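Local coordinates for HutD family protein (PDB 1YLL), which is of unknown function but belongs, within the cupin clan, to the HutD family, whose name suggests a link to histidine utilisation, at residues Leu144-Asp149 with Gly161-His166; Met73-Asp78 with Phe91-Asp96; Ile29-Gly34 with Gly41-Ile46. One frame throughout, in Å; residues are numbered along the deposited sequence.

The three contacts lie in different parts of an all-β, cupin-like architecture. Along the chain, contact 3 comes first, then contact 2, then contact 1, each closing before the next opens. Contact 3 is the closing end of a hairpin in the six-stranded sheet. Contact 2 starts from an outermost strand of that same sheet, 91-94, and crosses to the facing strand 73-77; its centre is about 19 Å from that of contact 3. Contact 1 lies in the later part of the chain, about 27 Å from contact 2 between centres and across the chain's middle from it. Contacts 1 and 3 touch: Phe145 packs on Ile29 and Ile46, and His166 on Ile46, joining strand 141-146 to that hairpin.

Contact 1: Leu144-Asp149 with Gly161-His166; sequences LFAQQD and GQLAAH
His166 meets Phe145 and Gln147 through CB, CG and CD2, while its backbone N is bonded to Ala146 O at 2.7 Å, nearly along the C=O axis but in a bent hydrogen bond (N-H...O 134°). Its CB lies 4.0 Å from Phe145 CE1. Next along the chain, CG sits 3.8 Å from Phe145 CZ, because the first torsion (chi1 -67°) puts the imidazole anti to the carbonyl carbon and alongside the phenyl group. The two rings point the same way in an oblique pairing, planes 36° apart. CD2 then reaches 3.5 Å from Gln147 O, which lies at the edge of the imidazole. At the tip, NE2 is hydrogen-bonded to a water in the ring plane, and this water accepts from Gln147 NE2; Gln147 OE1 is bound separately by Arg88.

Beyond this aromatic corner the packing is aliphatic: Leu163 CD2 lies 3.7 Å from Ala146 CB and also touches Leu144 CD1. Asp149 flanks the far end, its OD2 lying 3.4 Å from Ala164 CB. The whole junction ties the ends of strands 141-146 and 158-163, which belong to different sheets; Phe145 and His166 are covered by Leu68 of strand 62-69 and Ile46 of strand 42-49, and Leu144 by Val190 and Ala192 of strand 187-197.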
loop_
_atom_site.group_PDB
_atom_site.type_symbol
_atom_site.label_atom_id
_atom_site.label_comp_id
_atom_site.label_asym_id
_atom_site.label_seq_id
_atom_site.Cartn_x
_atom_site.Cartn_y
_atom_site.Cartn_z
ATOM N N LEU D 144 10.133 -13.208 6.387
ATOM C CA LEU D 144 10.516 -11.883 6.882
ATOM C C LEU D 144 10.129 -11.820 8.359
ATOM O O LEU D 144 8.952 -11.724 8.701
ATOM C CB LEU D 144 9.790 -10.792 6.063
ATOM C CG LEU D 144 10.227 -9.343 6.229
ATOM C CD1 LEU D 144 9.934 -8.884 7.630
ATOM C CD2 LEU D 144 11.724 -9.177 5.925
ATOM N N PHE D 145 11.130 -11.932 9.230
ATOM C CA PHE D 145 10.924 -11.978 10.667
ATOM C C PHE D 145 11.068 -10.599 11.282
ATOM O O PHE D 145 12.040 -9.927 11.017
ATOM C CB PHE D 145 11.983 -12.887 11.280
ATOM C CG PHE D 145 11.947 -12.942 12.787
ATOM C CD1 PHE D 145 11.013 -13.727 13.441
ATOM C CD2 PHE D 145 12.881 -12.211 13.539
ATOM C CE1 PHE D 145 10.999 -13.801 14.838
ATOM C CE2 PHE D 145 12.880 -12.280 14.949
ATOM C CZ PHE D 145 11.957 -13.061 15.587
ATOM N N ALA D 146 10.089 -10.159 12.078
ATOM C CA ALA D 146 10.188 -8.845 12.718
ATOM C C ALA D 146 10.666 -9.010 14.146
ATOM O O ALA D 146 10.011 -9.699 14.919
ATOM C CB ALA D 146 8.807 -8.156 12.727
ATOM N N GLN D 147 11.798 -8.415 14.511
ATOM C CA GLN D 147 12.238 -8.539 15.902
ATOM C C GLN D 147 11.439 -7.521 16.730
ATOM O O GLN D 147 11.006 -7.793 17.855
ATOM C CB GLN D 147 13.717 -8.247 16.054
ATOM C CG GLN D 147 14.114 -8.382 17.495
ATOM C CD GLN D 147 15.513 -7.962 17.765
ATOM O OE1 GLN D 147 16.122 -7.225 16.987
ATOM N NE2 GLN D 147 16.044 -8.409 18.898
ATOM N N GLN D 148 11.253 -6.345 16.159
ATOM C CA GLN D 148 10.504 -5.290 16.836
ATOM C C GLN D 148 9.147 -5.064 16.157
ATOM O O GLN D 148 8.956 -5.408 14.998
ATOM C CB GLN D 148 11.371 -4.037 16.886
ATOM C CG GLN D 148 12.624 -4.299 17.721
ATOM C CD GLN D 148 13.745 -3.330 17.483
ATOM O OE1 GLN D 148 14.488 -2.985 18.410
ATOM N NE2 GLN D 148 13.903 -2.895 16.244
ATOM N N ASP D 149 8.201 -4.502 16.899
ATOM C CA ASP D 149 6.849 -4.292 16.389
ATOM C C ASP D 149 6.664 -3.137 15.402
ATOM O O ASP D 149 7.463 -2.212 15.349
ATOM C CB ASP D 149 5.900 -4.066 17.578
ATOM C CG ASP D 149 4.450 -4.320 17.224
ATOM O OD1 ASP D 149 4.010 -3.891 16.140
ATOM O OD2 ASP D 149 3.738 -4.958 18.021
ATOM N N GLY D 161 -0.199 -6.728 5.069
ATOM C CA GLY D 161 -0.258 -6.999 6.492
ATOM C C GLY D 161 0.760 -6.255 7.325
ATOM O O GLY D 161 1.579 -5.477 6.818
ATOM N N GLN D 162 0.691 -6.494 8.628
ATOM C CA GLN D 162 1.574 -5.854 9.579
ATOM C C GLN D 162 2.068 -6.875 10.565
ATOM O O GLN D 162 1.331 -7.784 10.960
ATOM C CB GLN D 162 0.838 -4.779 10.350
ATOM C CG GLN D 162 0.743 -3.452 9.649
ATOM C CD GLN D 162 -0.124 -2.480 10.416
ATOM O OE1 GLN D 162 -1.351 -2.613 10.438
ATOM N NE2 GLN D 162 0.504 -1.505 11.068
ATOM N N LEU D 163 3.308 -6.692 10.988
ATOM C CA LEU D 163 3.915 -7.606 11.933
ATOM C C LEU D 163 4.151 -7.019 13.322
ATOM O O LEU D 163 4.690 -5.923 13.468
ATOM C CB LEU D 163 5.258 -8.110 11.366
ATOM C CG LEU D 163 5.383 -9.168 10.248
ATOM C CD1 LEU D 163 4.527 -8.877 9.058
ATOM C CD2 LEU D 163 6.853 -9.225 9.835
ATOM N N ALA D 164 3.761 -7.785 14.339
ATOM C CA ALA D 164 4.021 -7.399 15.723
ATOM C C ALA D 164 5.387 -8.043 16.031
ATOM O O ALA D 164 5.939 -8.783 15.186
ATOM C CB ALA D 164 2.943 -7.963 16.656
ATOM N N ALA D 165 5.928 -7.775 17.213
ATOM C CA ALA D 165 7.234 -8.339 17.584
ATOM C C ALA D 165 7.231 -9.859 17.500
ATOM O O ALA D 165 6.355 -10.533 18.046
ATOM C CB ALA D 165 7.632 -7.899 18.988
ATOM N N HIS D 166 8.241 -10.366 16.797
ATOM C CA HIS D 166 8.484 -11.779 16.525
ATOM C C HIS D 166 7.557 -12.450 15.545
ATOM O O HIS D 166 7.648 -13.662 15.349
ATOM C CB HIS D 166 8.593 -12.613 17.817
ATOM C CG HIS D 166 9.803 -12.272 18.631
ATOM N ND1 HIS D 166 10.227 -13.034 19.700
ATOM C CD2 HIS D 166 10.666 -11.232 18.542
ATOM C CE1 HIS D 166 11.298 -12.474 20.235
ATOM N NE2 HIS D 166 11.586 -11.379 19.552
HETATM O O HOH W 1 13.610 -9.830 20.521
HETATM O O HOH W 2 7.251 -5.497 13.145
HETATM O O HOH W 3 4.450 -6.617 19.661
#

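Contact 2: Met73-Asp78 with Phe91-Asp96; sequences MRLRVD and FAFSGD
Two facing sheets of a cupin-like β-barrel meet here through their inward side chains, Leu75 and Val77 from strand 73-77 packing against Phe91 and Phe93 from strand 91-94. No hydrogen bond crosses between the segments: the strand axes approach to 9.5 Å, a separation bridged by side chains, and their directions differ by 28°.

One methyl of Leu75 touches both aromatic rings. This CD1 lies 3.7 Å from Phe91 CD2, coming at the ring obliquely, and reaches Phe93 CE2 at 4.1 Å. The Leu75 and Phe91 side chains run antiparallel past one another. Val77 approaches Phe91 differently: its CG2 lies in the plane of the ring, at the edge, 3.9 Å from CE2. The other branch, CG1, makes the longer contact, 4.3 Å from Phe93 CB.

The two phenylalanines leave their strand with different first torsions. Phe91 carries CG anti to the backbone N (chi1 -180°), which extends the ring toward Leu75 and Val77. In Phe93, CG stands between the backbone N and the carbonyl carbon (chi1 66°), and its ring also packs on Ile65 and Val99.

At the end of the strand, Ser94 OG accepts from Asp96 N at 2.9 Å, an ST turn, while Asp96 OD1 takes the backbone N of Gly60. Ala92, on the alternate side of its strand, packs on Leu177 of the second subunit. Sheets laid face to face, with aliphatic and aromatic side chains meeting between them, are characteristic of the β-sandwich and barrel folds to which the cupins belong.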
loop_
_atom_site.group_PDB
_atom_site.type_symbol
_atom_site.label_atom_id
_atom_site.label_comp_id
_atom_site.label_asym_id
_atom_site.label_seq_id
_atom_site.Cartn_x
_atom_site.Cartn_y
_atom_site.Cartn_z
HETATM N N MSE D 73 26.400 -14.472 23.388
HETATM C CA MSE D 73 26.998 -15.792 23.534
HETATM C C MSE D 73 28.300 -15.887 22.750
HETATM O O MSE D 73 28.640 -15.036 21.945
HETATM C CB MSE D 73 26.033 -16.862 22.988
HETATM C CG MSE D 73 25.750 -16.697 21.520
HETATM SE SE MSE D 73 24.534 -18.063 20.774
HETATM C CE MSE D 73 24.449 -17.375 18.972
ATOM N N ARG D 74 29.047 -16.936 23.031
ATOM C CA ARG D 74 30.284 -17.191 22.321
ATOM C C ARG D 74 30.170 -18.648 21.903
ATOM O O ARG D 74 29.912 -19.506 22.747
ATOM C CB ARG D 74 31.510 -17.021 23.244
ATOM C CG ARG D 74 32.808 -17.500 22.577
ATOM C CD ARG D 74 34.030 -17.405 23.504
ATOM N NE ARG D 74 34.122 -18.492 24.492
ATOM C CZ ARG D 74 34.064 -18.315 25.816
ATOM N NH1 ARG D 74 33.906 -17.099 26.324
ATOM N NH2 ARG D 74 34.172 -19.355 26.636
ATOM N N LEU D 75 30.336 -18.934 20.614
ATOM C CA LEU D 75 30.264 -20.310 20.145
ATOM C C LEU D 75 31.653 -20.878 19.899
ATOM O O LEU D 75 32.472 -20.246 19.218
ATOM C CB LEU D 75 29.453 -20.401 18.825
ATOM C CG LEU D 75 27.960 -20.096 18.984
ATOM C CD1 LEU D 75 27.280 -20.164 17.620
ATOM C CD2 LEU D 75 27.321 -21.090 19.973
ATOM N N ARG D 76 31.926 -22.055 20.455
ATOM C CA ARG D 76 33.204 -22.712 20.185
ATOM C C ARG D 76 32.833 -23.755 19.120
ATOM O O ARG D 76 32.059 -24.667 19.387
ATOM C CB ARG D 76 33.749 -23.402 21.432
ATOM C CG ARG D 76 35.185 -23.852 21.273
ATOM C CD ARG D 76 35.651 -24.513 22.557
ATOM N NE ARG D 76 35.003 -25.801 22.725
ATOM C CZ ARG D 76 34.549 -26.277 23.879
ATOM N NH1 ARG D 76 34.668 -25.565 24.995
ATOM N NH2 ARG D 76 33.960 -27.467 23.906
ATOM N N VAL D 77 33.362 -23.592 17.912
ATOM C CA VAL D 77 33.036 -24.467 16.787
ATOM C C VAL D 77 34.283 -25.274 16.391
ATOM O O VAL D 77 35.259 -24.703 15.923
ATOM C CB VAL D 77 32.590 -23.622 15.584
ATOM C CG1 VAL D 77 32.065 -24.534 14.465
ATOM C CG2 VAL D 77 31.507 -22.613 16.035
ATOM N N ASP D 78 34.216 -26.578 16.572
ATOM C CA ASP D 78 35.349 -27.445 16.272
ATOM C C ASP D 78 36.601 -26.885 16.940
ATOM O O ASP D 78 37.696 -26.814 16.344
ATOM C CB ASP D 78 35.536 -27.564 14.768
ATOM C CG ASP D 78 34.368 -28.269 14.098
ATOM O OD1 ASP D 78 33.842 -29.240 14.662
ATOM O OD2 ASP D 78 33.980 -27.853 12.992
ATOM N N PHE D 91 25.742 -15.458 12.447
ATOM C CA PHE D 91 26.928 -16.306 12.465
ATOM C C PHE D 91 26.579 -17.652 11.806
ATOM O O PHE D 91 25.638 -18.332 12.194
ATOM C CB PHE D 91 27.330 -16.498 13.920
ATOM C CG PHE D 91 28.554 -17.355 14.110
ATOM C CD1 PHE D 91 29.818 -16.825 13.934
ATOM C CD2 PHE D 91 28.422 -18.688 14.476
ATOM C CE1 PHE D 91 30.957 -17.629 14.125
ATOM C CE2 PHE D 91 29.541 -19.491 14.668
ATOM C CZ PHE D 91 30.809 -18.952 14.491
ATOM N N ALA D 92 27.361 -18.029 10.802
ATOM C CA ALA D 92 27.119 -19.279 10.088
ATOM C C ALA D 92 28.079 -20.378 10.526
ATOM O O ALA D 92 29.267 -20.108 10.766
ATOM C CB ALA D 92 27.289 -19.060 8.553
ATOM N N PHE D 93 27.552 -21.589 10.645
ATOM C CA PHE D 93 28.377 -22.753 11.005
ATOM C C PHE D 93 27.702 -24.002 10.505
ATOM O O PHE D 93 26.505 -24.017 10.175
ATOM C CB PHE D 93 28.645 -22.795 12.526
ATOM C CG PHE D 93 27.427 -23.025 13.380
ATOM C CD1 PHE D 93 27.097 -24.299 13.859
ATOM C CD2 PHE D 93 26.592 -21.944 13.718
ATOM C CE1 PHE D 93 25.957 -24.494 14.670
ATOM C CE2 PHE D 93 25.474 -22.131 14.511
ATOM C CZ PHE D 93 25.144 -23.401 14.994
ATOM N N SER D 94 28.496 -25.058 10.369
ATOM C CA SER D 94 27.977 -26.314 9.905
ATOM C C SER D 94 27.300 -27.135 10.994
ATOM O O SER D 94 27.777 -27.178 12.130
ATOM C CB SER D 94 29.129 -27.125 9.305
ATOM O OG SER D 94 28.706 -28.438 9.012
ATOM N N GLY D 95 26.197 -27.785 10.627
ATOM C CA GLY D 95 25.492 -28.664 11.533
ATOM C C GLY D 95 26.316 -29.918 11.802
ATOM O O GLY D 95 25.960 -30.719 12.678
ATOM N N ASP D 96 27.379 -30.113 11.033
ATOM C CA ASP D 96 28.274 -31.264 11.234
ATOM C C ASP D 96 29.366 -30.939 12.259
ATOM O O ASP D 96 30.099 -31.848 12.722
ATOM C CB ASP D 96 28.968 -31.671 9.930
ATOM C CG ASP D 96 28.030 -32.286 8.928
ATOM O OD1 ASP D 96 27.210 -33.149 9.297
ATOM O OD2 ASP D 96 28.126 -31.926 7.737
#

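Contact 3: Ile29-Gly34 with Gly41-Ile46; sequences IARDGG and GWRLSI
Ile29 and Ala30 both face Leu44 in a classic β bulge, close to the turn end of the hairpin formed by strands 24-31 and 42-49. Leu44 O accepts from Ile29 N at 2.8 Å and, more weakly, from Ala30 N, while Leu44 N returns a nearly straight bond (170°) to Ala30 O.

The tight side is the face bearing Trp42 and Leu44, both buried, with Ala30 beside them. There Ile29 CD1 lies 3.9 Å from both Leu44 CD1 and Ile46 CG1, and Phe145 and Leu143 of strand 141-146 close over this group. The Trp42 indole runs beneath the opposite strand: Ala30 CB meets CZ3 at 4.0 Å, the Asp32 backbone N sits above the ring centre, and Asp32 CB makes a CH-pi contact over the five-membered ring.

On the other face partly exposed Arg31 and buried Arg43 form a non-hydrogen-bonded pair, their side chains coming no closer than 3.9 Å, Arg31 NH2 to Arg43 CD. The two NE atoms form salt bridges to different oxygens of Glu28, which probably offsets part of their charge. Arg31, bent at chi3, also sends NH1 to the carbonyl of exposed Gly34.

Where strand gives way to turn, a single carboxylate oxygen gathers two backbone N-H groups: Asp32 OD2 receives Gly41 N on its syn side at 2.7 Å, and Trp42 N from above the carboxylate plane at 3.1 Å.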
loop_
_atom_site.group_PDB
_atom_site.type_symbol
_atom_site.label_atom_id
_atom_site.label_comp_id
_atom_site.label_asym_id
_atom_site.label_seq_id
_atom_site.Cartn_x
_atom_site.Cartn_y
_atom_site.Cartn_z
ATOM N N ILE D 29 9.144 -21.739 13.830
ATOM C CA ILE D 29 8.314 -20.775 13.126
ATOM C C ILE D 29 7.733 -21.401 11.871
ATOM O O ILE D 29 6.526 -21.296 11.612
ATOM C CB ILE D 29 9.160 -19.533 12.740
ATOM C CG1 ILE D 29 9.657 -18.842 14.023
ATOM C CG2 ILE D 29 8.332 -18.569 11.877
ATOM C CD1 ILE D 29 10.617 -17.703 13.756
ATOM N N ALA D 30 8.588 -22.067 11.101
ATOM C CA ALA D 30 8.149 -22.652 9.853
ATOM C C ALA D 30 9.172 -23.620 9.272
ATOM O O ALA D 30 10.349 -23.582 9.630
ATOM C CB ALA D 30 7.914 -21.511 8.852
ATOM N N ARG D 31 8.724 -24.497 8.376
ATOM C CA ARG D 31 9.628 -25.401 7.662
ATOM C C ARG D 31 9.017 -25.588 6.273
ATOM O O ARG D 31 7.830 -25.325 6.088
ATOM C CB ARG D 31 9.760 -26.761 8.342
ATOM C CG ARG D 31 8.458 -27.522 8.409
ATOM C CD ARG D 31 8.742 -28.933 8.887
ATOM N NE ARG D 31 9.356 -28.934 10.218
ATOM C CZ ARG D 31 10.012 -29.966 10.730
ATOM N NH1 ARG D 31 10.136 -31.091 10.033
ATOM N NH2 ARG D 31 10.592 -29.860 11.914
ATOM N N ASP D 32 9.817 -26.013 5.302
ATOM C CA ASP D 32 9.259 -26.215 3.981
ATOM C C ASP D 32 8.349 -27.431 3.992
ATOM O O ASP D 32 7.293 -27.431 3.350
ATOM C CB ASP D 32 10.341 -26.376 2.905
ATOM C CG ASP D 32 11.243 -27.585 3.122
ATOM O OD1 ASP D 32 11.678 -28.176 2.095
ATOM O OD2 ASP D 32 11.541 -27.943 4.276
ATOM N N GLY D 33 8.759 -28.450 4.733
ATOM C CA GLY D 33 7.982 -29.677 4.824
ATOM C C GLY D 33 8.845 -30.775 5.418
ATOM O O GLY D 33 9.927 -30.512 5.947
ATOM N N GLY D 34 8.384 -32.017 5.339
ATOM C CA GLY D 34 9.160 -33.112 5.900
ATOM C C GLY D 34 8.923 -33.296 7.392
ATOM O O GLY D 34 8.479 -32.381 8.092
ATOM N N GLY D 41 13.754 -29.399 4.542
ATOM C CA GLY D 41 14.691 -28.762 3.627
ATOM C C GLY D 41 15.233 -27.492 4.275
ATOM O O GLY D 41 16.402 -27.147 4.135
ATOM N N TRP D 42 14.363 -26.766 4.959
ATOM C CA TRP D 42 14.800 -25.590 5.704
ATOM C C TRP D 42 13.835 -25.447 6.867
ATOM O O TRP D 42 12.683 -25.917 6.825
ATOM C CB TRP D 42 14.853 -24.302 4.849
ATOM C CG TRP D 42 13.587 -23.928 4.151
ATOM C CD1 TRP D 42 13.317 -24.072 2.816
ATOM C CD2 TRP D 42 12.431 -23.320 4.728
ATOM N NE1 TRP D 42 12.073 -23.596 2.530
ATOM C CE2 TRP D 42 11.495 -23.133 3.683
ATOM C CE3 TRP D 42 12.087 -22.913 6.030
ATOM C CZ2 TRP D 42 10.222 -22.562 3.895
ATOM C CZ3 TRP D 42 10.830 -22.342 6.236
ATOM C CH2 TRP D 42 9.910 -22.176 5.178
ATOM N N ARG D 43 14.335 -24.848 7.937
ATOM C CA ARG D 43 13.550 -24.633 9.129
ATOM C C ARG D 43 13.981 -23.321 9.769
ATOM O O ARG D 43 15.184 -23.029 9.854
ATOM C CB ARG D 43 13.801 -25.757 10.126
ATOM C CG ARG D 43 13.079 -25.632 11.426
ATOM C CD ARG D 43 13.226 -26.941 12.174
ATOM N NE ARG D 43 12.862 -26.857 13.586
ATOM C CZ ARG D 43 13.686 -26.477 14.561
ATOM N NH1 ARG D 43 13.248 -26.456 15.813
ATOM N NH2 ARG D 43 14.923 -26.094 14.301
ATOM N N LEU D 44 13.000 -22.544 10.212
ATOM C CA LEU D 44 13.266 -21.258 10.862
ATOM C C LEU D 44 12.732 -21.388 12.281
ATOM O O LEU D 44 11.625 -21.912 12.496
ATOM C CB LEU D 44 12.493 -20.150 10.135
ATOM C CG LEU D 44 13.047 -18.814 9.626
ATOM C CD1 LEU D 44 12.139 -17.676 10.138
ATOM C CD2 LEU D 44 14.520 -18.609 9.973
ATOM N N SER D 45 13.471 -20.904 13.260
ATOM C CA SER D 45 12.993 -21.045 14.630
ATOM C C SER D 45 13.623 -20.013 15.556
ATOM O O SER D 45 14.596 -19.346 15.192
ATOM C CB SER D 45 13.376 -22.431 15.162
ATOM O OG SER D 45 14.806 -22.607 15.127
ATOM N N ILE D 46 13.037 -19.907 16.753
ATOM C CA ILE D 46 13.560 -19.042 17.803
ATOM C C ILE D 46 13.877 -20.005 18.940
ATOM O O ILE D 46 13.073 -20.877 19.249
ATOM C CB ILE D 46 12.517 -18.079 18.344
ATOM C CG1 ILE D 46 12.152 -17.040 17.306
ATOM C CG2 ILE D 46 13.061 -17.390 19.607
ATOM C CD1 ILE D 46 10.824 -16.402 17.718
#